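Uncharacterized protein MJ1460 (Methanocaldococcus jannaschii DSM 2661, PDB 2OSO) is of unknown function but binds a zinc ion within a V4R domain and is assigned to the vinyl-4-reductase family. Local coordinates at residues F4-K7 with I8-D11; L53-I56 with G57-F60. The protein carries 3 engineered substitutions. One frame throughout, in Å; residues are numbered along the deposited sequence.

Interaction 1 of 2, residues F4-K7 with I8-D11; sequences FMEK and IFPD
E6 and F9 face each other across a tight turn formed by one unbroken run of chain. K7 and I8 are its two corner residues, and their backbone angles fit a type I beta turn. F9 N donates back to E6 O at 3.4 Å, a weak bond. The loop that carries F4 to K7 is thereby folded against helix 9-15.

Side chains add to this weak bond. E6 CB sits almost centrally over one face of the F9 ring, 3.7 Å from the centroid and 10° off the normal, in a CH-pi contact. E6 CG continues over the same face toward its rim, 3.7 Å from F9 CZ. The E6 chain then bends (chi2 -73°), so its carboxylate leads away from F9 and stands steeply to the ring plane. There OE2 bonds to L53 N of the second subunit. F4 works from a different side. Its CD1 comes to the edge of the F9 ring and touches F9 CB at 3.6 Å. P10 CD lies over a face of the F4 ring, 4.2 Å from the centroid, as a second CH-pi contact.

At the far end K7 O and D11 OD2 lie 3.3 Å apart. Both are acceptors and do not bond each other. K112 NZ of the second subunit bonds to K7 O and forms a salt bridge with D11 OD2, which probably offsets their mutual repulsion. K7 NZ reaches D118 of that same subunit.

Besides one weak backbone bond, the turn is packed by carbon on aromatic rings. The side-chain polar ends of E6, K7 and D11 all bond to the second subunit, while E6 N is buried without a partner; the turn is therefore probably part of the subunit interface.

Interaction 2 of 2, residues L53-I56 with G57-F60; sequences LYEI and GEEF
E58 reaches across to Y54, one helical turn earlier, with its chain extended. Its CG rests 3.4 Å from Y54 O, and its CD approaches Y54 CE2 at 3.5 Å. The carboxylate meets the ring obliquely, with the two planes 40° apart. The Y54 ring is in place because its CG is anti to the backbone N (chi1 -177°). A water joins the two ends. Y54 OH donates to it at 2.8 Å, and the water donates to E58 OE2 at 2.7 Å. V138 N, on strand 135-142, also bonds to Y54 OH, so this hydroxyl has two polar partners. With an alanine in place of E58, the water would probably lose its acceptor and a gap would open beside Y54 CE2.

These residues form the first turns of alpha helix 53-64, with regular i to i+4 bonding. E58 N donates to Y54 O at 2.9 Å, nearly straight at 165°. Helix 118-132 covers the Y54 side, where the ring touches A121 and A125. The zinc ion is about 12 Å from the Y54 side chain.

G57 donates its N-H to L53 O at 2.9 Å. I56 takes the bond from F60 N at its carbonyl O, again 2.9 Å. I56 CB touches G57 N; the side chain packs on K43 of the second subunit. F60 meets F119 edge-to-face within its own chain.

How the interactions relate
From the N terminus, interaction 1 comes first and shapes the lead-in to helix 9-15. Interaction 2 follows later, at the start of helix 53-64. They are in series: neither encloses the other, and they do not cross. Each is a local turn within continuous chain, so neither closes a long loop. Within one subunit their centres are 19 Å apart and their nearest atoms about 10 Å apart. They meet instead across the dimer. F9 of interaction 1 packs on L53 of interaction 2 in the second subunit, beside the hydrogen bond L53 N gives E6 OE2. The N-terminal segment of one chain is thus tied to helix 53-64 of the other, which in turn lies on helix 118-132.

Interaction 1 of 2, residues F4-K7 with I8-D11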
loop_
_atom_site.group_PDB
_atom_site.type_symbol
_atom_site.label_atom_id
_atom_site.label_comp_id
_atom_site.label_asym_id
_atom_site.label_seq_id
_atom_site.Cartn_x
_atom_site.Cartn_y
_atom_site.Cartn_z
ATOM N N PHE A 4 7.642 -3.121 -17.094
ATOM C CA PHE A 4 7.173 -3.565 -15.767
ATOM C C PHE A 4 8.153 -4.536 -15.150
ATOM O O PHE A 4 8.492 -5.564 -15.741
ATOM C CB PHE A 4 5.800 -4.221 -15.880
ATOM C CG PHE A 4 4.737 -3.277 -16.335
ATOM C CD1 PHE A 4 4.433 -2.156 -15.577
ATOM C CD2 PHE A 4 4.052 -3.493 -17.526
ATOM C CE1 PHE A 4 3.460 -1.262 -15.990
ATOM C CE2 PHE A 4 3.080 -2.595 -17.957
ATOM C CZ PHE A 4 2.776 -1.494 -17.186
HETATM N N MSE A 5 8.635 -4.192 -13.966
HETATM C CA MSE A 5 9.598 -5.022 -13.276
HETATM C C MSE A 5 8.930 -6.152 -12.451
HETATM O O MSE A 5 9.631 -7.021 -11.986
HETATM C CB MSE A 5 10.495 -4.148 -12.353
HETATM C CG MSE A 5 11.319 -3.043 -13.072
HETATM SE SE MSE A 5 12.820 -3.679 -14.211
HETATM C CE MSE A 5 12.956 -2.172 -15.490
ATOM N N GLU A 6 7.608 -6.122 -12.244
ATOM C CA GLU A 6 6.907 -7.145 -11.463
ATOM C C GLU A 6 5.666 -7.660 -12.186
ATOM O O GLU A 6 5.089 -6.957 -13.023
ATOM C CB GLU A 6 6.476 -6.573 -10.105
ATOM C CG GLU A 6 7.600 -6.044 -9.251
ATOM C CD GLU A 6 8.480 -7.173 -8.642
ATOM O OE1 GLU A 6 8.134 -8.363 -8.710
ATOM O OE2 GLU A 6 9.553 -6.858 -8.132
ATOM N N LYS A 7 5.246 -8.865 -11.802
ATOM C CA LYS A 7 4.244 -9.685 -12.527
ATOM C C LYS A 7 2.835 -9.094 -12.519
ATOM O O LYS A 7 2.040 -9.210 -13.474
ATOM C CB LYS A 7 4.125 -11.085 -11.862
ATOM C CG LYS A 7 5.383 -11.965 -11.864
ATOM C CD LYS A 7 5.308 -13.030 -10.721
ATOM C CE LYS A 7 6.390 -14.088 -10.851
ATOM N NZ LYS A 7 6.476 -14.935 -9.590
ATOM N N ILE A 8 2.515 -8.504 -11.403
ATOM C CA ILE A 8 1.181 -8.095 -11.120
ATOM C C ILE A 8 0.937 -6.702 -11.730
ATOM O O ILE A 8 -0.212 -6.288 -11.915
ATOM C CB ILE A 8 0.968 -8.180 -9.559
ATOM C CG1 ILE A 8 -0.518 -8.181 -9.238
ATOM C CG2 ILE A 8 1.779 -7.095 -8.776
ATOM C CD1 ILE A 8 -1.128 -9.507 -9.452
ATOM N N PHE A 9 2.008 -5.970 -12.074
ATOM C CA PHE A 9 1.830 -4.555 -12.505
ATOM C C PHE A 9 0.896 -4.285 -13.732
ATOM O O PHE A 9 0.042 -3.404 -13.665
ATOM C CB PHE A 9 3.186 -3.855 -12.685
ATOM C CG PHE A 9 3.954 -3.648 -11.430
ATOM C CD1 PHE A 9 3.379 -3.807 -10.166
ATOM C CD2 PHE A 9 5.258 -3.170 -11.507
ATOM C CE1 PHE A 9 4.118 -3.517 -9.001
ATOM C CE2 PHE A 9 6.004 -2.884 -10.327
ATOM C CZ PHE A 9 5.423 -3.079 -9.098
ATOM N N PRO A 10 1.049 -4.996 -14.864
ATOM C CA PRO A 10 0.023 -4.727 -15.878
ATOM C C PRO A 10 -1.433 -4.923 -15.452
ATOM O O PRO A 10 -2.319 -4.190 -15.869
ATOM C CB PRO A 10 0.384 -5.667 -17.031
ATOM C CG PRO A 10 1.443 -6.629 -16.469
ATOM C CD PRO A 10 2.082 -5.937 -15.321
ATOM N N ASP A 11 -1.675 -5.908 -14.624
ATOM C CA ASP A 11 -3.018 -6.239 -14.159
ATOM C C ASP A 11 -3.562 -5.116 -13.255
ATOM O O ASP A 11 -4.738 -4.730 -13.336
ATOM C CB ASP A 11 -2.973 -7.584 -13.381
ATOM C CG ASP A 11 -2.384 -8.718 -14.200
ATOM O OD1 ASP A 11 -3.073 -9.170 -15.106
ATOM O OD2 ASP A 11 -1.225 -9.138 -13.940
#

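Interaction 2 of 2, residues L53-I56 with G57-F60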
loop_
_atom_site.group_PDB
_atom_site.type_symbol
_atom_site.label_atom_id
_atom_site.label_comp_id
_atom_site.label_asym_id
_atom_site.label_seq_id
_atom_site.Cartn_x
_atom_site.Cartn_y
_atom_site.Cartn_z
ATOM N N LEU A 53 6.702 11.224 0.220
ATOM C CA LEU A 53 5.316 10.799 0.048
ATOM C C LEU A 53 4.486 11.774 -0.843
ATOM O O LEU A 53 3.598 11.349 -1.577
ATOM C CB LEU A 53 4.658 10.597 1.411
ATOM C CG LEU A 53 5.077 9.246 2.045
ATOM C CD1 LEU A 53 4.568 9.140 3.417
ATOM C CD2 LEU A 53 4.517 8.086 1.201
ATOM N N TYR A 54 4.766 13.064 -0.741
ATOM C CA TYR A 54 4.149 14.054 -1.626
ATOM C C TYR A 54 4.501 13.787 -3.083
ATOM O O TYR A 54 3.630 13.731 -3.948
ATOM C CB TYR A 54 4.617 15.434 -1.236
ATOM C CG TYR A 54 3.981 16.544 -2.048
ATOM C CD1 TYR A 54 2.749 17.029 -1.715
ATOM C CD2 TYR A 54 4.636 17.107 -3.122
ATOM C CE1 TYR A 54 2.133 18.037 -2.456
ATOM C CE2 TYR A 54 4.025 18.137 -3.883
ATOM C CZ TYR A 54 2.777 18.606 -3.521
ATOM O OH TYR A 54 2.125 19.611 -4.254
ATOM N N GLU A 55 5.762 13.610 -3.378
ATOM C CA GLU A 55 6.141 13.374 -4.766
ATOM C C GLU A 55 5.599 12.064 -5.338
ATOM O O GLU A 55 5.121 12.020 -6.468
ATOM C CB GLU A 55 7.650 13.463 -4.906
ATOM C CG GLU A 55 8.159 14.864 -4.665
ATOM C CD GLU A 55 9.661 14.903 -4.582
ATOM O OE1 GLU A 55 10.313 14.257 -5.457
ATOM O OE2 GLU A 55 10.161 15.586 -3.647
ATOM N N ILE A 56 5.597 11.000 -4.540
ATOM C CA ILE A 56 4.914 9.777 -4.925
ATOM C C ILE A 56 3.397 9.941 -5.151
ATOM O O ILE A 56 2.832 9.371 -6.082
ATOM C CB ILE A 56 5.212 8.606 -3.902
ATOM C CG1 ILE A 56 6.715 8.361 -3.738
ATOM C CG2 ILE A 56 4.509 7.311 -4.347
ATOM C CD1 ILE A 56 7.355 7.740 -5.027
ATOM N N GLY A 57 2.708 10.664 -4.279
ATOM C CA GLY A 57 1.311 11.041 -4.490
ATOM C C GLY A 57 1.090 11.795 -5.789
ATOM O O GLY A 57 0.170 11.461 -6.550
ATOM N N GLU A 58 1.969 12.745 -6.104
ATOM C CA GLU A 58 1.898 13.401 -7.443
ATOM C C GLU A 58 1.874 12.403 -8.567
ATOM O O GLU A 58 1.021 12.462 -9.447
ATOM C CB GLU A 58 3.034 14.408 -7.692
ATOM C CG GLU A 58 3.040 15.594 -6.722
ATOM C CD GLU A 58 4.173 16.534 -7.020
ATOM O OE1 GLU A 58 5.290 16.240 -6.564
ATOM O OE2 GLU A 58 3.942 17.551 -7.712
ATOM N N GLU A 59 2.810 11.453 -8.541
ATOM C CA GLU A 59 2.888 10.430 -9.613
ATOM C C GLU A 59 1.686 9.485 -9.626
ATOM O O GLU A 59 1.234 9.099 -10.674
ATOM C CB GLU A 59 4.179 9.594 -9.493
ATOM C CG GLU A 59 5.443 10.376 -9.673
ATOM C CD GLU A 59 5.663 10.891 -11.102
ATOM O OE1 GLU A 59 4.891 10.613 -12.062
ATOM O OE2 GLU A 59 6.653 11.616 -11.247
ATOM N N PHE A 60 1.215 9.128 -8.435
ATOM C CA PHE A 60 0.030 8.305 -8.204
ATOM C C PHE A 60 -1.187 8.972 -8.839
ATOM O O PHE A 60 -1.881 8.346 -9.649
ATOM C CB PHE A 60 -0.129 8.108 -6.710
ATOM C CG PHE A 60 -1.044 6.996 -6.313
ATOM C CD1 PHE A 60 -2.389 7.228 -6.189
ATOM C CD2 PHE A 60 -0.524 5.731 -5.967
ATOM C CE1 PHE A 60 -3.248 6.223 -5.744
ATOM C CE2 PHE A 60 -1.333 4.743 -5.553
ATOM C CZ PHE A 60 -2.712 4.962 -5.435
HETATM O O HOH W 1 3.334 20.038 -6.721
#